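Local coordinates for hypothetical protein TM1553 (Thermotoga maritima, PDB 1VRM), which probably acts as a flavin transferase of the ApbE family, moving FMN from FAD onto a threonine of target proteins, at residues M52-I55 / T56-S60; K167-A170 / L171-R175; R175-A178 / L179-E183; K288-R291 / K292-D296. All coordinates share one frame; numbering follows the deposited sequence. Where two conformers were deposited one is given.

Contact 1: M52-I55 / T56-S60; sequences MKRI and TYKFS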
# COMPACT_ATOMS: atom_id res chain seq x y z
N MSE A 52 4.41 1.32 -13.89
CA MSE A 52 4.77 0.91 -12.52
C MSE A 52 6.15 1.45 -12.14
O MSE A 52 6.36 1.95 -11.01
CB MSE A 52 4.71 -0.61 -12.35
CG MSE A 52 3.33 -1.08 -12.41
SE MSE A 52 3.40 -3.11 -12.35
CE MSE A 52 2.10 -3.36 -10.83
N LYS A 53 7.09 1.36 -13.08
CA LYS A 53 8.43 1.90 -12.85
C LYS A 53 8.40 3.42 -12.76
O LYS A 53 9.06 4.01 -11.88
CB LYS A 53 9.40 1.43 -13.91
CG LYS A 53 9.66 -0.07 -13.84
CD LYS A 53 10.56 -0.53 -14.96
CE LYS A 53 11.00 -1.97 -14.72
NZ LYS A 53 11.39 -2.20 -13.30
N ARG A 54 7.62 4.07 -13.60
CA ARG A 54 7.48 5.51 -13.58
C ARG A 54 7.02 6.00 -12.18
O ARG A 54 7.59 6.90 -11.59
CB ARG A 54 6.47 5.95 -14.62
CG ARG A 54 6.22 7.44 -14.66
CD ARG A 54 5.11 7.80 -15.61
NE ARG A 54 3.84 7.34 -15.12
CZ ARG A 54 3.14 8.00 -14.20
NH1 ARG A 54 3.60 9.16 -13.72
NH2 ARG A 54 1.99 7.51 -13.77
N ILE A 55 5.99 5.38 -11.68
CA ILE A 55 5.41 5.68 -10.35
C ILE A 55 6.47 5.40 -9.26
O ILE A 55 6.60 6.13 -8.28
CB ILE A 55 4.11 4.86 -10.12
CG1 ILE A 55 3.06 5.39 -11.06
CG2 ILE A 55 3.75 4.82 -8.65
CD1 ILE A 55 1.89 4.49 -11.16
N THR A 56 7.23 4.31 -9.43
CA THR A 56 8.29 3.95 -8.48
C THR A 56 9.25 5.13 -8.24
O THR A 56 9.59 5.43 -7.09
CB THR A 56 9.10 2.72 -8.93
OG1 THR A 56 8.22 1.59 -9.06
CG2 THR A 56 10.14 2.35 -7.91
N TYR A 57 9.68 5.74 -9.34
CA TYR A 57 10.68 6.81 -9.25
C TYR A 57 10.05 8.15 -8.90
O TYR A 57 10.62 8.95 -8.12
CB TYR A 57 11.51 6.89 -10.52
CG TYR A 57 12.23 5.56 -10.73
CD1 TYR A 57 12.96 4.98 -9.69
CD2 TYR A 57 12.11 4.86 -11.91
CE1 TYR A 57 13.58 3.75 -9.84
CE2 TYR A 57 12.73 3.63 -12.07
CZ TYR A 57 13.46 3.08 -11.03
OH TYR A 57 14.09 1.85 -11.18
N LYS A 58 8.86 8.41 -9.44
CA LYS A 58 8.23 9.70 -9.25
C LYS A 58 7.82 9.95 -7.81
O LYS A 58 7.85 11.10 -7.34
CB LYS A 58 7.01 9.85 -10.15
CG LYS A 58 6.29 11.16 -10.01
CD LYS A 58 5.26 11.39 -11.08
CE LYS A 58 4.51 12.69 -10.85
NZ LYS A 58 3.53 12.93 -11.94
N PHE A 59 7.40 8.88 -7.14
CA PHE A 59 6.90 8.98 -5.77
C PHE A 59 7.86 8.39 -4.74
O PHE A 59 7.48 8.21 -3.60
CB PHE A 59 5.49 8.41 -5.70
CG PHE A 59 4.52 9.18 -6.55
CD1 PHE A 59 4.20 10.48 -6.26
CD2 PHE A 59 4.02 8.66 -7.73
CE1 PHE A 59 3.33 11.18 -7.10
CE2 PHE A 59 3.15 9.38 -8.56
CZ PHE A 59 2.81 10.64 -8.20
N SER A 60 9.11 8.15 -5.12
CA SER A 60 10.13 7.58 -4.27
C SER A 60 10.53 8.50 -3.13
O SER A 60 10.52 9.73 -3.28
CB SER A 60 11.41 7.32 -5.10
OG SER A 60 12.48 6.89 -4.28

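Contact 2: K167-A170 / L171-R175; sequences KGYA and LDRAR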
# COMPACT_ATOMS: atom_id res chain seq x y z
N LYS A 167 1.55 1.23 -4.17
CA LYS A 167 1.30 -0.02 -4.89
C LYS A 167 -0.15 -0.09 -5.37
O LYS A 167 -0.41 -0.41 -6.52
CB LYS A 167 1.64 -1.29 -4.09
CG LYS A 167 3.13 -1.55 -3.88
CD LYS A 167 3.35 -2.95 -3.29
CE LYS A 167 2.88 -3.07 -1.88
NZ LYS A 167 3.73 -2.23 -0.98
N GLY A 168 -1.11 0.24 -4.49
CA GLY A 168 -2.50 0.25 -4.87
C GLY A 168 -2.78 1.21 -6.01
O GLY A 168 -3.54 0.91 -6.95
N TYR A 169 -2.23 2.40 -5.88
CA TYR A 169 -2.39 3.40 -6.92
C TYR A 169 -1.88 2.87 -8.28
O TYR A 169 -2.58 2.96 -9.29
CB TYR A 169 -1.64 4.65 -6.50
CG TYR A 169 -1.62 5.68 -7.59
CD1 TYR A 169 -2.79 6.30 -7.98
CD2 TYR A 169 -0.46 6.03 -8.26
CE1 TYR A 169 -2.82 7.24 -8.99
CE2 TYR A 169 -0.49 6.98 -9.31
CZ TYR A 169 -1.65 7.57 -9.65
OH TYR A 169 -1.72 8.52 -10.67
N ALA A 170 -0.65 2.34 -8.26
CA ALA A 170 -0.02 1.78 -9.48
C ALA A 170 -0.89 0.64 -10.03
O ALA A 170 -1.06 0.50 -11.27
CB ALA A 170 1.33 1.30 -9.18
N LEU A 171 -1.43 -0.18 -9.14
CA LEU A 171 -2.25 -1.31 -9.58
C LEU A 171 -3.53 -0.85 -10.25
O LEU A 171 -3.97 -1.44 -11.21
CB LEU A 171 -2.56 -2.30 -8.47
CG LEU A 171 -1.30 -3.04 -8.00
CD1 LEU A 171 -1.59 -3.75 -6.67
CD2 LEU A 171 -0.79 -4.02 -9.01
N ASP A 172 -4.17 0.15 -9.66
CA ASP A 172 -5.37 0.71 -10.26
C ASP A 172 -5.04 1.33 -11.65
O ASP A 172 -5.77 1.12 -12.59
CB ASP A 172 -6.02 1.72 -9.34
CG ASP A 172 -6.69 1.06 -8.15
OD1 ASP A 172 -7.05 -0.17 -8.25
OD2 ASP A 172 -6.84 1.74 -7.10
N ARG A 173 -3.93 2.06 -11.74
CA ARG A 173 -3.48 2.59 -13.03
C ARG A 173 -3.21 1.47 -14.04
O ARG A 173 -3.57 1.58 -15.22
CB ARG A 173 -2.25 3.45 -12.88
CG ARG A 173 -2.69 4.86 -12.54
CD ARG A 173 -1.61 5.83 -12.68
NE ARG A 173 -0.95 5.77 -13.97
CZ ARG A 173 -1.26 6.48 -15.03
NH1 ARG A 173 -2.25 7.38 -14.97
NH2 ARG A 173 -0.56 6.33 -16.16
N ALA A 174 -2.59 0.42 -13.58
CA ALA A 174 -2.28 -0.71 -14.45
C ALA A 174 -3.54 -1.27 -15.10
O ALA A 174 -3.54 -1.52 -16.31
CB ALA A 174 -1.51 -1.77 -13.70
N ARG A 175 -4.59 -1.50 -14.33
CA ARG A 175 -5.85 -1.95 -14.90
C ARG A 175 -6.39 -0.95 -15.93
O ARG A 175 -6.85 -1.34 -17.01
CB ARG A 175 -6.88 -2.11 -13.80
CG ARG A 175 -8.30 -2.38 -14.32
CD ARG A 175 -9.24 -2.74 -13.20
NE ARG A 175 -10.60 -2.79 -13.66
CZ ARG A 175 -11.33 -1.68 -13.86
NH1 ARG A 175 -10.84 -0.45 -13.67
NH2 ARG A 175 -12.55 -1.82 -14.31
O HOH W 1 -4.05 8.47 -12.41

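Contact 3: R175-A178 / L179-E183; sequences RQIA and LSFDE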
# COMPACT_ATOMS: atom_id res chain seq x y z
N ARG A 175 -4.59 -1.50 -14.33
CA ARG A 175 -5.85 -1.95 -14.90
C ARG A 175 -6.39 -0.95 -15.93
O ARG A 175 -6.85 -1.34 -17.01
CB ARG A 175 -6.88 -2.11 -13.80
CG ARG A 175 -8.30 -2.38 -14.32
CD ARG A 175 -9.24 -2.74 -13.20
NE ARG A 175 -10.60 -2.79 -13.66
CZ ARG A 175 -11.33 -1.68 -13.86
NH1 ARG A 175 -10.84 -0.45 -13.67
NH2 ARG A 175 -12.55 -1.82 -14.31
N GLN A 176 -6.33 0.34 -15.63
CA GLN A 176 -6.85 1.39 -16.52
C GLN A 176 -6.08 1.34 -17.84
O GLN A 176 -6.67 1.47 -18.91
CB GLN A 176 -6.72 2.79 -15.89
CG GLN A 176 -7.52 3.07 -14.56
CD GLN A 176 -7.00 4.36 -13.78
OE1 GLN A 176 -6.28 5.24 -14.34
NE2 GLN A 176 -7.38 4.47 -12.49
N ILE A 177 -4.77 1.14 -17.76
CA ILE A 177 -3.91 1.05 -18.96
C ILE A 177 -4.35 -0.13 -19.82
O ILE A 177 -4.59 0.00 -21.03
CB ILE A 177 -2.40 0.97 -18.59
CG1 ILE A 177 -1.94 2.29 -17.99
CG2 ILE A 177 -1.56 0.55 -19.78
CD1 ILE A 177 -0.65 2.25 -17.28
N ALA A 178 -4.52 -1.30 -19.20
CA ALA A 178 -4.89 -2.49 -19.94
C ALA A 178 -6.21 -2.28 -20.66
O ALA A 178 -6.37 -2.62 -21.85
CB ALA A 178 -4.97 -3.67 -19.00
N LEU A 179 -7.19 -1.76 -19.91
CA LEU A 179 -8.55 -1.56 -20.47
C LEU A 179 -8.63 -0.46 -21.51
O LEU A 179 -9.53 -0.45 -22.35
CB LEU A 179 -9.57 -1.36 -19.36
CG LEU A 179 -9.67 -2.51 -18.37
CD1 LEU A 179 -10.65 -2.20 -17.29
CD2 LEU A 179 -10.02 -3.82 -19.05
N SER A 180 -7.70 0.45 -21.44
CA SER A 180 -7.56 1.52 -22.47
C SER A 180 -7.07 0.92 -23.81
O SER A 180 -7.48 1.35 -24.89
CB SER A 180 -6.56 2.59 -22.01
OG SER A 180 -7.08 3.42 -20.99
N PHE A 181 -6.20 -0.08 -23.75
CA PHE A 181 -5.80 -0.83 -24.94
C PHE A 181 -6.92 -1.68 -25.48
O PHE A 181 -7.13 -1.78 -26.69
CB PHE A 181 -4.61 -1.76 -24.67
CG PHE A 181 -3.30 -1.05 -24.69
CD1 PHE A 181 -2.68 -0.74 -25.91
CD2 PHE A 181 -2.65 -0.71 -23.52
CE1 PHE A 181 -1.45 -0.11 -25.95
CE2 PHE A 181 -1.41 -0.08 -23.56
CZ PHE A 181 -0.83 0.22 -24.77
N ASP A 182 -7.61 -2.33 -24.57
CA ASP A 182 -8.67 -3.27 -24.97
C ASP A 182 -9.67 -3.34 -23.84
O ASP A 182 -9.38 -3.95 -22.82
CB ASP A 182 -8.06 -4.66 -25.17
CG ASP A 182 -9.08 -5.74 -25.51
OD1 ASP A 182 -10.32 -5.44 -25.60
OD2 ASP A 182 -8.64 -6.93 -25.67
N GLU A 183 -10.86 -2.81 -24.06
CA GLU A 183 -11.89 -2.82 -23.01
C GLU A 183 -12.27 -4.21 -22.52
O GLU A 183 -12.81 -4.35 -21.40
CB GLU A 183 -13.15 -2.07 -23.44
CG GLU A 183 -13.86 -2.71 -24.65
CD GLU A 183 -14.99 -1.87 -25.29
OE1 GLU A 183 -15.18 -0.68 -25.02
OE2 GLU A 183 -15.67 -2.43 -26.17

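Contact 4: K288-R291 / K292-D296; sequences KDWR and KVVLD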
# COMPACT_ATOMS: atom_id res chain seq x y z
N LYS A 288 -5.04 -3.01 18.74
CA LYS A 288 -5.70 -2.35 19.87
C LYS A 288 -7.12 -2.88 20.13
O LYS A 288 -7.49 -3.12 21.27
CB LYS A 288 -5.75 -0.85 19.64
CG LYS A 288 -4.36 -0.23 19.42
CD LYS A 288 -4.42 1.03 18.60
CE LYS A 288 -3.00 1.47 18.21
NZ LYS A 288 -3.04 2.64 17.33
N ASP A 289 -7.94 -2.99 19.08
CA ASP A 289 -9.32 -3.53 19.23
C ASP A 289 -9.68 -4.24 17.92
O ASP A 289 -10.33 -3.66 17.04
CB ASP A 289 -10.29 -2.40 19.61
CG ASP A 289 -11.70 -2.91 19.99
OD1 ASP A 289 -12.01 -4.09 19.70
OD2 ASP A 289 -12.46 -2.14 20.60
N TRP A 290 -9.23 -5.48 17.79
CA TRP A 290 -9.46 -6.21 16.56
C TRP A 290 -10.96 -6.41 16.29
O TRP A 290 -11.40 -6.40 15.15
CB TRP A 290 -8.72 -7.55 16.51
CG TRP A 290 -9.18 -8.65 17.40
CD1 TRP A 290 -8.60 -9.03 18.56
CD2 TRP A 290 -10.31 -9.54 17.21
NE1 TRP A 290 -9.25 -10.09 19.10
CE2 TRP A 290 -10.31 -10.43 18.32
CE3 TRP A 290 -11.30 -9.67 16.25
CZ2 TRP A 290 -11.25 -11.43 18.46
CZ3 TRP A 290 -12.22 -10.67 16.39
CH2 TRP A 290 -12.19 -11.53 17.49
N ARG A 291 -11.77 -6.59 17.34
CA ARG A 291 -13.19 -6.82 17.11
C ARG A 291 -13.85 -5.61 16.47
O ARG A 291 -14.72 -5.76 15.60
CB ARG A 291 -13.91 -7.14 18.45
CG ARG A 291 -13.56 -8.46 19.04
CD ARG A 291 -14.18 -8.66 20.40
NE ARG A 291 -13.84 -9.98 20.95
CZ ARG A 291 -12.66 -10.28 21.49
NH1 ARG A 291 -11.68 -9.38 21.60
NH2 ARG A 291 -12.45 -11.50 21.95
N LYS A 292 -13.46 -4.41 16.89
CA LYS A 292 -13.99 -3.20 16.35
C LYS A 292 -13.53 -2.98 14.93
O LYS A 292 -14.28 -2.46 14.10
CB LYS A 292 -13.69 -2.02 17.25
CG LYS A 292 -14.53 -0.84 17.00
CD LYS A 292 -14.43 0.16 18.14
CE LYS A 292 -15.26 1.38 17.86
NZ LYS A 292 -16.70 1.06 18.08
N VAL A 293 -12.29 -3.34 14.65
CA VAL A 293 -11.76 -3.29 13.26
C VAL A 293 -12.57 -4.22 12.35
O VAL A 293 -13.02 -3.83 11.27
CB VAL A 293 -10.24 -3.59 13.23
CG1 VAL A 293 -9.72 -3.68 11.81
CG2 VAL A 293 -9.53 -2.52 14.03
N VAL A 294 -12.79 -5.46 12.78
CA VAL A 294 -13.52 -6.41 11.97
C VAL A 294 -14.95 -5.93 11.72
O VAL A 294 -15.51 -6.09 10.62
CB VAL A 294 -13.51 -7.80 12.60
CG1 VAL A 294 -14.46 -8.75 11.88
CG2 VAL A 294 -12.09 -8.36 12.60
N LEU A 295 -15.53 -5.29 12.74
CA LEU A 295 -16.88 -4.72 12.61
C LEU A 295 -16.92 -3.49 11.66
O LEU A 295 -17.77 -3.42 10.79
CB LEU A 295 -17.38 -4.32 13.96
CG LEU A 295 -18.76 -3.69 14.03
CD1 LEU A 295 -19.78 -4.69 13.55
CD2 LEU A 295 -19.05 -3.21 15.44
N ASP A 296 -16.03 -2.54 11.88
CA ASP A 296 -16.12 -1.23 11.24
C ASP A 296 -15.54 -1.19 9.82
O ASP A 296 -16.07 -0.44 8.97
CB ASP A 296 -15.39 -0.21 12.07
CG ASP A 296 -16.10 0.11 13.37
OD1 ASP A 296 -17.29 -0.29 13.53
OD2 ASP A 296 -15.49 0.83 14.21

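Contact 1: M52-I55 / T56-S60
Ile55 and Phe59 stand one helical turn apart and form the close-packed side of this contact. The CG2 branch of Ile55, placed beside its own carbonyl carbon with CG1 next to the backbone N (chi1 -69°), lies 4.0 Å from CD2 of Phe59, and the two side chains cross at a slant. The other end of Ile55 packs on Tyr169 and Ala170 of helix 166-181, while the Phe59 ring rests against Leu88 and Val67. One face of that ring is covered from within by Lys58, whose CG sits 3.8 Å above the plane, over the centre.

Together these residues illustrate how a helix finishes: Ile55 and Lys58 lie in the last turn of helix 41-58, and Phe59 follows it, the first residue off helical angles, with its N-H still bonded to Ile55 O at 3.1 Å. A turn earlier, Met52 O is gripped twice, by Thr56 OG1 at 2.7 Å and by Thr56 N at 3.0 Å, the two donors arriving from opposite faces of the carbonyl plane. Thr56 OG1 is also bonded to Leu26 N, which ties the helix to a loop.

The looser, partly exposed side carries charge. Arg54, bent at chi3 (69°), runs beside the extended Lys58 and points the same way, with NH1 3.8 Å from Lys58 CD and 4.2 Å from Lys58 NZ. The two cations share Glu84, with Asp51 and Asp82 as further partners, so the positive charge is probably well balanced. On another flank, CD2 of the Tyr57 ring lies 3.2 Å from Lys53 O.

Contact 2: K167-A170 / L171-R175
Tyr169 OH is held by two polar partners: it is hydrogen-bonded to Glu84, and it accepts a bond from a water at 2.9 Å. The same water lies at the edge of the Arg173 guanidinium, in its plane, and accepts a weak bond of 3.3 Å from Arg173 NH1, so that phenol and guanidinium are joined through solvent. Packing adds to this, for Arg173 CD comes up from the next turn to 3.4 Å from Tyr169 OH and 3.5 Å from Tyr169 CZ. The ring itself is met over one face by the aliphatic part of the arginine: Arg173 CG stands 4.1 Å above the plane, offset toward the rim. The two side chains run side by side, with ring and guanidinium planes turned 35° from each other. A bend at chi3 (53°) turns the head of Arg173 away from a straight course, and its NE is paired with Asp51 in a salt bridge.

Beneath these side chains runs regular alpha-helical bonding, of which Leu171 N to Lys167 O, at 2.8 Å, is representative. Leu171 packs hard on that carbonyl, its CG only 3.1 Å from Lys167 O. Asp172 has its carboxylate occupied elsewhere, OD1 by Arg196 and the backbone N of Ala272, OD2 by Thr273, which links this helix to the beginning of helix 272-296.

Helix 166-181 thus has two packed flanks here: Leu171 lies on strands 186-191 and 194-197 of the antiparallel sheet and Ala174 on Val189 of the former, whereas Tyr169 and Ala170 meet Ile55 of helix 41-58.

Contact 3: R175-A178 / L179-E183
Leu179 donates its backbone N-H to Arg175 O, N to O 2.9 Å, along a nearly straight path (168°), and its side chain turns back over the same residue. Leu179 CD1 sits 3.4 Å above the Arg175 guanidinium plane, over its centre, so a methyl group covers one face of the cation.

The next acceptor, Gln176 O, serves two donors of Ser180: the backbone N at 2.9 Å and, in the conformer described, OG at the same 2.9 Å. They approach from opposite faces of the carbonyl plane, the hydroxyl from well above it. With OG set beside its own backbone N (chi1 -73°), the serine can fold its hydroxyl back onto the preceding turn.

This is the C-terminal turn of helix 166-181, and the remaining carbonyls show how it closes. Ile177 O receives Phe181 N at 3.2 Å and a weak second bond from Ser180 N; Ala178 O receives Asp182 N at 3.0 Å, in the carbonyl plane, although Asp182 has already left helical angles. The buried carboxylate of Asp182 is satisfied beyond the helix, OD2 by Ser36 and OD1 by the N of Asn184.

Alongside this polar run, Ile177 CG2 meets the edge of the Phe181 ring, in its plane, 3.8 Å from CE2. The same ring packs on Ile44 and Ala47 of helix 41-58.

Contact 4: K288-R291 / K292-D296
Asp289 OD1 accepts the backbone N-H of Lys292 at 3.2 Å from Lys292 N, reached from above the carboxylate plane rather than within it. The carboxylate also leans on the lysine's first methylene, with Asp289 CG 3.5 Å from Lys292 CB. The charged atoms Lys292 NZ and Asp289 OD2 stay 5.9 Å apart.

The second pair in this shell is apolar. Val294 CG2 approaches the Trp290 indole at its edge, in the ring plane, 4.0 Å from CE3. Arg291 covers part of one indole face, its CG 3.5 Å above the plane and offset toward the rim; farther along, the guanidinium of the extended arginine sits over the CZ2 corner of the indole, tilted about 30° from the ring plane, with Trp290 CZ2 3.5 Å above the guanidinium plane.

What positions these groups is the backbone. Helix 272-296 is kinked here, the N of Lys288 and of Arg291 having no bond to the turn before. Just after the break the Asp289 carboxylate takes Lys292 N, and the i to i+4 bonds follow, Val293 N to Asp289 O at 3.1 Å and Val294 N to Trp290 O at 2.9 Å. Within this renewed turn, Trp290 holds CG between its backbone N and carbonyl carbon (chi1 70°), a crowded position that sets the indole beside Val294.

Around this surface-lying turn, Asp289, Arg291 and Lys292 are exposed, whereas Trp290, Val293 and Val294 lie on Leu304, Ile306 and Leu308, seating the end of helix 272-296 against strand 303-308 of the antiparallel sheet.

Followed from the N terminus, all four contacts are local, each spanning successive turns of one helix; none closes a long loop and none nests within another. Contact 1 ends helix 41-58. On helix 166-181, contact 3 begins on the residue where contact 2 ends, Arg175, and contact 4 ends helix 272-296. Contacts 1 and 2, centres about 12 Å apart, touch between helices: Met52 CE lies 3.5 Å from Leu171 CD2, while Arg54 and Arg173 come close, both paired with Asp51. Contact 3 carries the C-terminal end of helix 166-181 along helix 41-58. Contact 4 stands apart, its centre about 33 Å from that of contact 1, across the chain's centre, on the sheet that contact 2 also covers.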